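Local coordinates for protein polysaccharide Lyase Family 6 (Bacteroides cellulosilyticus, PDB 6QPS) that probably cleaves mannuronic acid-rich alginate by beta-elimination, as a calcium-binding polysaccharide lyase of family 6 from a human gut bacterium, at residues R165-N173 with G449-N459; V317-P325 with E334-E343. All blocks are in the same frame, centred on the assembly; numbering follows the deposited sequence.

Interaction 1: R165-N173 with G449-N459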
# COMPACT_ATOMS: atom_id res chain seq x y z
N ARG A 165 4.40 -10.41 9.13
CA ARG A 165 5.12 -9.17 8.93
C ARG A 165 5.97 -9.23 7.66
O ARG A 165 6.68 -10.21 7.42
CB ARG A 165 6.02 -8.86 10.14
CG ARG A 165 6.79 -7.52 10.05
CD ARG A 165 7.51 -7.22 11.38
NE ARG A 165 8.26 -5.98 11.25
CZ ARG A 165 9.41 -5.71 11.85
NH1 ARG A 165 9.95 -6.59 12.68
NH2 ARG A 165 10.05 -4.57 11.58
N ILE A 166 5.88 -8.17 6.86
CA ILE A 166 6.75 -7.93 5.71
C ILE A 166 7.51 -6.63 6.00
O ILE A 166 6.88 -5.57 6.10
CB ILE A 166 5.94 -7.77 4.41
CG1 ILE A 166 4.95 -8.92 4.19
CG2 ILE A 166 6.88 -7.59 3.21
CD1 ILE A 166 5.57 -10.27 4.01
N ASP A 167 8.83 -6.69 6.10
CA ASP A 167 9.58 -5.49 6.48
C ASP A 167 10.98 -5.43 5.87
O ASP A 167 11.65 -6.45 5.64
CB ASP A 167 9.67 -5.35 8.02
CG ASP A 167 10.56 -6.43 8.65
OD1 ASP A 167 10.07 -7.55 8.89
OD2 ASP A 167 11.79 -6.19 8.86
N HIS A 168 11.43 -4.20 5.66
CA HIS A 168 12.79 -3.95 5.16
C HIS A 168 13.06 -4.69 3.85
O HIS A 168 14.20 -5.07 3.57
CB HIS A 168 13.84 -4.24 6.22
CG HIS A 168 13.70 -3.38 7.45
ND1 HIS A 168 12.99 -3.77 8.55
CD2 HIS A 168 14.19 -2.14 7.73
CE1 HIS A 168 13.03 -2.81 9.46
NE2 HIS A 168 13.76 -1.82 8.99
N CYS A 169 12.05 -4.82 3.00
CA CYS A 169 12.17 -5.46 1.69
C CYS A 169 12.16 -4.42 0.57
O CYS A 169 11.80 -3.26 0.78
CB CYS A 169 11.03 -6.46 1.47
SG CYS A 169 11.08 -7.95 2.52
N TYR A 170 12.59 -4.85 -0.62
CA TYR A 170 12.57 -4.03 -1.83
C TYR A 170 11.82 -4.80 -2.90
O TYR A 170 12.18 -5.95 -3.19
CB TYR A 170 14.00 -3.76 -2.30
CG TYR A 170 14.18 -2.95 -3.57
CD1 TYR A 170 14.31 -3.56 -4.80
CD2 TYR A 170 14.25 -1.57 -3.53
CE1 TYR A 170 14.51 -2.82 -5.97
CE2 TYR A 170 14.45 -0.82 -4.69
CZ TYR A 170 14.57 -1.46 -5.90
OH TYR A 170 14.76 -0.70 -7.06
N PHE A 171 10.78 -4.19 -3.46
CA PHE A 171 9.96 -4.84 -4.48
C PHE A 171 9.87 -3.90 -5.67
O PHE A 171 9.35 -2.79 -5.53
CB PHE A 171 8.53 -5.09 -3.98
CG PHE A 171 8.43 -5.84 -2.67
CD1 PHE A 171 8.16 -5.17 -1.49
CD2 PHE A 171 8.54 -7.21 -2.63
CE1 PHE A 171 8.02 -5.87 -0.30
CE2 PHE A 171 8.41 -7.91 -1.43
CZ PHE A 171 8.12 -7.23 -0.27
N ALA A 172 10.36 -4.32 -6.84
CA ALA A 172 10.37 -3.41 -7.97
C ALA A 172 10.29 -4.13 -9.32
O ALA A 172 10.62 -5.31 -9.45
CB ALA A 172 11.62 -2.52 -7.97
N ASN A 173 9.86 -3.36 -10.32
CA ASN A 173 9.89 -3.77 -11.73
C ASN A 173 8.96 -4.95 -12.04
O ASN A 173 9.30 -5.84 -12.82
CB ASN A 173 11.32 -4.02 -12.20
CG ASN A 173 12.18 -2.78 -11.99
OD1 ASN A 173 11.86 -1.72 -12.51
ND2 ASN A 173 13.20 -2.88 -11.16
N GLY A 449 14.18 -0.60 3.53
CA GLY A 449 14.71 -1.55 2.58
C GLY A 449 15.90 -2.36 3.05
O GLY A 449 16.41 -2.17 4.15
N PRO A 450 16.37 -3.28 2.18
CA PRO A 450 17.58 -4.06 2.47
C PRO A 450 18.86 -3.35 2.04
O PRO A 450 19.04 -3.06 0.86
CB PRO A 450 17.37 -5.35 1.66
CG PRO A 450 16.48 -4.90 0.49
CD PRO A 450 15.70 -3.67 0.92
N THR A 451 19.77 -3.12 3.01
CA THR A 451 20.97 -2.33 2.79
C THR A 451 21.94 -2.95 1.80
O THR A 451 22.80 -2.24 1.24
CB THR A 451 21.71 -2.17 4.13
OG1 THR A 451 22.10 -3.46 4.63
CG2 THR A 451 20.84 -1.48 5.17
N TRP A 452 21.84 -4.25 1.54
CA TRP A 452 22.79 -4.93 0.68
C TRP A 452 22.44 -4.84 -0.80
O TRP A 452 23.25 -5.25 -1.64
CB TRP A 452 22.88 -6.40 1.08
CG TRP A 452 21.56 -7.16 1.21
CD1 TRP A 452 20.91 -7.48 2.37
CD2 TRP A 452 20.78 -7.74 0.15
NE1 TRP A 452 19.78 -8.21 2.09
CE2 TRP A 452 19.69 -8.39 0.74
CE3 TRP A 452 20.91 -7.78 -1.24
CZ2 TRP A 452 18.73 -9.07 -0.01
CZ3 TRP A 452 19.96 -8.45 -1.98
CH2 TRP A 452 18.89 -9.09 -1.37
N HIS A 453 21.27 -4.30 -1.14
CA HIS A 453 20.82 -4.25 -2.53
C HIS A 453 21.19 -2.89 -3.11
O HIS A 453 20.66 -1.85 -2.68
CB HIS A 453 19.30 -4.49 -2.61
CG HIS A 453 18.81 -4.76 -4.00
ND1 HIS A 453 19.33 -5.76 -4.79
CD2 HIS A 453 17.83 -4.17 -4.73
CE1 HIS A 453 18.70 -5.77 -5.95
NE2 HIS A 453 17.79 -4.82 -5.94
N LYS A 454 22.05 -2.88 -4.13
CA LYS A 454 22.54 -1.61 -4.64
C LYS A 454 21.41 -0.73 -5.18
O LYS A 454 21.42 0.49 -5.00
CB LYS A 454 23.63 -1.82 -5.69
CG LYS A 454 24.26 -0.54 -6.18
CD LYS A 454 25.35 -0.78 -7.22
CE LYS A 454 24.88 -1.69 -8.33
NZ LYS A 454 24.66 -0.96 -9.64
N ALA A 455 20.42 -1.33 -5.84
CA ALA A 455 19.34 -0.51 -6.39
C ALA A 455 18.52 0.16 -5.28
O ALA A 455 17.96 1.24 -5.50
CB ALA A 455 18.43 -1.33 -7.30
N LEU A 456 18.38 -0.47 -4.11
CA LEU A 456 17.75 0.22 -2.99
C LEU A 456 18.55 1.47 -2.62
O LEU A 456 18.00 2.56 -2.46
CB LEU A 456 17.66 -0.72 -1.79
CG LEU A 456 17.14 -0.23 -0.43
CD1 LEU A 456 18.14 0.61 0.36
CD2 LEU A 456 15.81 0.51 -0.59
N LYS A 457 19.88 1.32 -2.49
CA LYS A 457 20.70 2.46 -2.09
C LYS A 457 20.66 3.56 -3.14
O LYS A 457 20.62 4.74 -2.80
CB LYS A 457 22.13 2.02 -1.83
CG LYS A 457 22.24 1.10 -0.61
CD LYS A 457 23.68 0.72 -0.29
CE LYS A 457 24.17 -0.39 -1.22
NZ LYS A 457 24.94 -1.43 -0.48
N GLU A 458 20.69 3.17 -4.42
CA GLU A 458 20.64 4.15 -5.50
C GLU A 458 19.31 4.90 -5.50
O GLU A 458 19.29 6.13 -5.66
CB GLU A 458 20.88 3.45 -6.84
CG GLU A 458 22.29 2.90 -7.02
CD GLU A 458 22.44 1.96 -8.21
OE1 GLU A 458 21.44 1.66 -8.88
OE2 GLU A 458 23.59 1.52 -8.44
N ASN A 459 18.19 4.18 -5.36
CA ASN A 459 16.88 4.83 -5.38
C ASN A 459 16.68 5.75 -4.17
O ASN A 459 16.07 6.82 -4.27
CB ASN A 459 15.71 3.82 -5.38
CG ASN A 459 15.58 2.98 -6.65
OD1 ASN A 459 14.80 1.99 -6.66
ND2 ASN A 459 16.28 3.35 -7.70

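Interaction 2: V317-P325 with E334-E343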
# COMPACT_ATOMS: atom_id res chain seq x y z
N VAL A 317 -13.38 13.59 -2.50
CA VAL A 317 -14.47 13.05 -1.68
C VAL A 317 -15.65 12.76 -2.62
O VAL A 317 -16.24 13.69 -3.20
CB VAL A 317 -14.87 13.99 -0.54
CG1 VAL A 317 -16.00 13.35 0.30
CG2 VAL A 317 -13.67 14.31 0.35
N ARG A 318 -15.99 11.49 -2.78
CA ARG A 318 -16.88 11.04 -3.84
C ARG A 318 -18.32 10.91 -3.34
O ARG A 318 -18.57 10.60 -2.17
CB ARG A 318 -16.42 9.68 -4.34
CG ARG A 318 -16.92 9.32 -5.75
CD ARG A 318 -16.76 7.83 -6.06
NE ARG A 318 -17.11 7.47 -7.45
CZ ARG A 318 -18.34 7.23 -7.89
NH1 ARG A 318 -19.38 7.32 -7.08
NH2 ARG A 318 -18.52 6.91 -9.16
N VAL A 319 -19.28 11.10 -4.26
CA VAL A 319 -20.64 10.65 -3.99
C VAL A 319 -20.67 9.13 -3.96
O VAL A 319 -19.78 8.46 -4.49
CB VAL A 319 -21.65 11.19 -5.02
CG1 VAL A 319 -21.68 12.71 -5.02
CG2 VAL A 319 -21.37 10.64 -6.43
N GLY A 320 -21.72 8.58 -3.35
CA GLY A 320 -21.94 7.15 -3.39
C GLY A 320 -23.16 6.77 -4.19
O GLY A 320 -24.01 7.61 -4.48
N VAL A 321 -23.24 5.49 -4.56
CA VAL A 321 -24.40 4.92 -5.21
C VAL A 321 -25.32 4.28 -4.20
O VAL A 321 -26.55 4.35 -4.36
CB VAL A 321 -23.95 3.90 -6.29
CG1 VAL A 321 -25.15 3.24 -6.95
CG2 VAL A 321 -23.05 4.58 -7.34
N TYR A 322 -24.76 3.63 -3.18
CA TYR A 322 -25.55 2.92 -2.18
C TYR A 322 -25.16 3.35 -0.78
O TYR A 322 -24.08 3.91 -0.55
CB TYR A 322 -25.38 1.38 -2.28
CG TYR A 322 -25.76 0.84 -3.63
CD1 TYR A 322 -27.08 0.79 -4.02
CD2 TYR A 322 -24.79 0.41 -4.54
CE1 TYR A 322 -27.44 0.32 -5.25
CE2 TYR A 322 -25.14 -0.07 -5.78
CZ TYR A 322 -26.47 -0.10 -6.13
OH TYR A 322 -26.84 -0.58 -7.38
N GLU A 323 -26.06 3.08 0.17
CA GLU A 323 -25.69 3.19 1.57
C GLU A 323 -24.80 2.01 1.97
O GLU A 323 -24.77 0.98 1.30
CB GLU A 323 -26.93 3.18 2.46
CG GLU A 323 -28.06 4.14 2.05
CD GLU A 323 -27.75 5.60 2.34
OE1 GLU A 323 -26.67 5.93 2.86
OE2 GLU A 323 -28.63 6.43 2.04
N ARG A 324 -24.10 2.16 3.09
CA ARG A 324 -23.41 1.02 3.67
C ARG A 324 -24.42 -0.12 3.89
O ARG A 324 -25.49 0.12 4.47
CB ARG A 324 -22.81 1.43 5.01
CG ARG A 324 -22.34 0.29 5.87
CD ARG A 324 -21.55 0.84 7.09
NE ARG A 324 -21.25 -0.21 8.04
CZ ARG A 324 -20.79 0.01 9.27
NH1 ARG A 324 -20.60 1.25 9.67
NH2 ARG A 324 -20.54 -1.03 10.07
N PRO A 325 -24.11 -1.35 3.49
CA PRO A 325 -25.08 -2.44 3.62
C PRO A 325 -25.28 -2.85 5.07
O PRO A 325 -24.41 -2.66 5.93
CB PRO A 325 -24.44 -3.59 2.82
CG PRO A 325 -22.94 -3.29 2.90
CD PRO A 325 -22.86 -1.77 2.82
N GLU A 334 -27.43 -4.49 -4.55
CA GLU A 334 -26.57 -3.37 -4.16
C GLU A 334 -25.16 -3.94 -4.03
O GLU A 334 -24.71 -4.29 -2.93
CB GLU A 334 -27.07 -2.75 -2.85
CG GLU A 334 -28.56 -2.38 -2.93
CD GLU A 334 -29.06 -1.51 -1.78
OE1 GLU A 334 -28.26 -1.01 -0.97
OE2 GLU A 334 -30.30 -1.33 -1.70
N PRO A 335 -24.44 -4.05 -5.14
CA PRO A 335 -23.17 -4.80 -5.12
C PRO A 335 -22.08 -4.12 -4.30
O PRO A 335 -21.92 -2.90 -4.32
CB PRO A 335 -22.77 -4.86 -6.60
CG PRO A 335 -24.03 -4.59 -7.37
CD PRO A 335 -24.89 -3.72 -6.51
N LEU A 336 -21.29 -4.96 -3.61
CA LEU A 336 -20.14 -4.47 -2.86
C LEU A 336 -19.06 -3.86 -3.75
O LEU A 336 -18.22 -3.11 -3.26
CB LEU A 336 -19.58 -5.62 -2.02
CG LEU A 336 -20.53 -6.13 -0.92
CD1 LEU A 336 -19.90 -7.34 -0.23
CD2 LEU A 336 -20.86 -5.02 0.06
N THR A 337 -19.08 -4.16 -5.05
CA THR A 337 -18.13 -3.58 -5.99
C THR A 337 -18.48 -2.15 -6.40
O THR A 337 -17.69 -1.53 -7.12
CB THR A 337 -18.11 -4.43 -7.26
OG1 THR A 337 -19.46 -4.60 -7.74
CG2 THR A 337 -17.56 -5.81 -6.98
N SER A 338 -19.63 -1.62 -5.96
CA SER A 338 -20.05 -0.25 -6.29
C SER A 338 -19.37 0.75 -5.37
O SER A 338 -18.23 0.53 -4.93
CB SER A 338 -21.59 -0.18 -6.28
OG SER A 338 -22.02 1.09 -6.74
N TYR A 339 -20.01 1.90 -5.13
CA TYR A 339 -19.48 2.99 -4.32
C TYR A 339 -20.48 3.30 -3.21
O TYR A 339 -21.68 3.39 -3.48
CB TYR A 339 -19.26 4.26 -5.18
CG TYR A 339 -18.23 4.07 -6.27
CD1 TYR A 339 -18.58 3.58 -7.52
CD2 TYR A 339 -16.89 4.36 -6.04
CE1 TYR A 339 -17.63 3.38 -8.51
CE2 TYR A 339 -15.93 4.15 -7.02
CZ TYR A 339 -16.31 3.67 -8.26
OH TYR A 339 -15.37 3.47 -9.24
N HIS A 340 -19.98 3.46 -1.99
CA HIS A 340 -20.82 3.63 -0.81
C HIS A 340 -20.64 5.01 -0.21
O HIS A 340 -19.53 5.58 -0.21
CB HIS A 340 -20.57 2.49 0.18
CG HIS A 340 -20.89 1.15 -0.41
ND1 HIS A 340 -20.02 0.47 -1.23
CD2 HIS A 340 -22.02 0.40 -0.34
CE1 HIS A 340 -20.58 -0.67 -1.61
NE2 HIS A 340 -21.80 -0.73 -1.10
N ARG A 341 -21.76 5.56 0.30
CA ARG A 341 -21.79 6.94 0.77
C ARG A 341 -20.64 7.28 1.72
O ARG A 341 -20.29 6.52 2.63
CB ARG A 341 -23.12 7.21 1.49
CG ARG A 341 -23.36 8.68 1.79
CD ARG A 341 -24.48 8.91 2.83
NE ARG A 341 -25.83 8.60 2.37
CZ ARG A 341 -26.67 9.47 1.81
NH1 ARG A 341 -26.31 10.72 1.59
NH2 ARG A 341 -27.89 9.08 1.48
N VAL A 342 -20.05 8.46 1.51
CA VAL A 342 -19.10 9.02 2.46
C VAL A 342 -19.88 9.63 3.62
O VAL A 342 -20.68 10.54 3.42
CB VAL A 342 -18.19 10.06 1.79
CG1 VAL A 342 -17.33 10.74 2.85
CG2 VAL A 342 -17.32 9.42 0.71
N GLU A 343 -19.62 9.15 4.83
CA GLU A 343 -20.19 9.82 6.00
C GLU A 343 -19.24 9.68 7.18
O GLU A 343 -18.48 8.71 7.28
CB GLU A 343 -21.63 9.44 6.40
CG GLU A 343 -22.07 8.07 6.17
CD GLU A 343 -23.58 7.89 6.42
OE1 GLU A 343 -24.21 8.70 7.12
OE2 GLU A 343 -24.16 6.91 5.92
O HOH W 1 -20.85 10.32 -0.51
O HOH W 2 -15.55 6.70 -10.19
O HOH W 3 -24.34 4.91 4.19
O HOH W 4 -25.92 -1.38 0.43
O HOH W 5 -28.57 1.66 -0.50

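Interaction 1: R165-N173 with G449-N459
H168 and G449 bring the two backbones to a CA-CA distance of 4.0 Å, and from there the chains diverge until the axes of strand 170-172 and helix 454-459 lie 9.8 Å apart at closest approach, at 84° to each other. At the near end the meeting is one of backbone and ring carbons: H168 O is 3.1 Å from P450 N, a proline nitrogen with no hydrogen to share, and P450 CD packs on the CB of Y170.

Y170 carries most of the contact. With CG anti to the backbone N (chi1 179°), its ring extends from the strand along the turn and the start of the helix, which lie over one face. H453, at the N-cap position, comes over that face, its CD2 3.6 Å from Y170 CD1; the two rings are oblique, with planes at 55°. The backbone N of L456 lies over the same face as H453 CD2, while L456 CB is 3.9 Å from Y170 CD2 and A455 CB approaches the phenol obliquely. At the far end Y170 OH donates to N459 OD1 over 2.7 Å. The amide oxygen sits at the edge of the phenol, near the ring plane, but the hydroxyl is tilted out of the carbonyl plane.

Next to this, H168 turns its ring to D167, ND1 donating to OD2 in an almost straight bond within the imidazole plane. D167 also pairs with R131, and the ring of H168 stacks on H198.

The contact is therefore mainly apolar, joining the start of helix 454-465 to the outside of the coil, while one hydrogen bond gives the phenol hydroxyl at the end of the buried ring a polar partner, the amide of N459.

Interaction 2: V317-P325 with E334-E343
R341 grips the carboxylate of E323 side-on: NE donates to OE1 and NH2 to OE2, each at 2.8 Å and nearly straight. Both oxygens are met on their syn sides and lie in the guanidinium plane, which is turned 21° from the carboxylate. The bend of E323 at chi2 (-74°) folds its carboxylate back to lie alongside R341, whose NH1 is held by M367 O. A water donates to both E323 OE1 and E343 OE2, and E343 OE1 forms a salt bridge with R369; together these would probably offset the like charges of the two acids.

The backbones are bound by three bonds. Y339 O accepts from both V321 N (2.8 Å) and Y322 N, and R341 N returns a bond to Y322 O. This is a single bridge between Y322 and H340. Another water links R318 O to V342 N.

R318 lays its extended chain across Y339, the guanidinium flat on one ring face with centres 3.6 Å apart and planes at 6°, a cation-pi stack. Its NH1 donates to V319 O and also to R363 O, so the rotation of the group is fixed from its rim.

On Y322, E334 CA is centred over one face, 3.8 Å from the ring centroid in a CH-pi contact, while V321 CG1 sits toward the rim of the opposite face. Further out, P325 CG meets L336 CD2, and V317 CG1 touches V342 CG1.

Such a loop, leaving one parallel strand and folding back on itself before the next, is characteristic of the long inter-strand excursions of right-handed beta-helix lyases. Here it places the Y339 side chain about 9 Å from the bound calcium ion, consistent with a wall of the substrate-binding groove.

From the N terminus, the chain reaches 165-173 early in the parallel beta-helix and continues through successive coils, including the calcium site formed by N210, E213, E242 and E244. At strand 313-318 it departs into the excursion that interaction 2 closes over only eight intervening residues, before strand 345-353 resumes the coil. The remaining coils lead to helix 433-445 and then to 449-459, where interaction 1 closes a loop of 275 residues. Interaction 2 is thus nested inside interaction 1. Their centres lie 37 Å apart on opposite sides of the chain's centre; interaction 2 closes a local loop, whereas interaction 1 joins the C-terminal helix to an early coil.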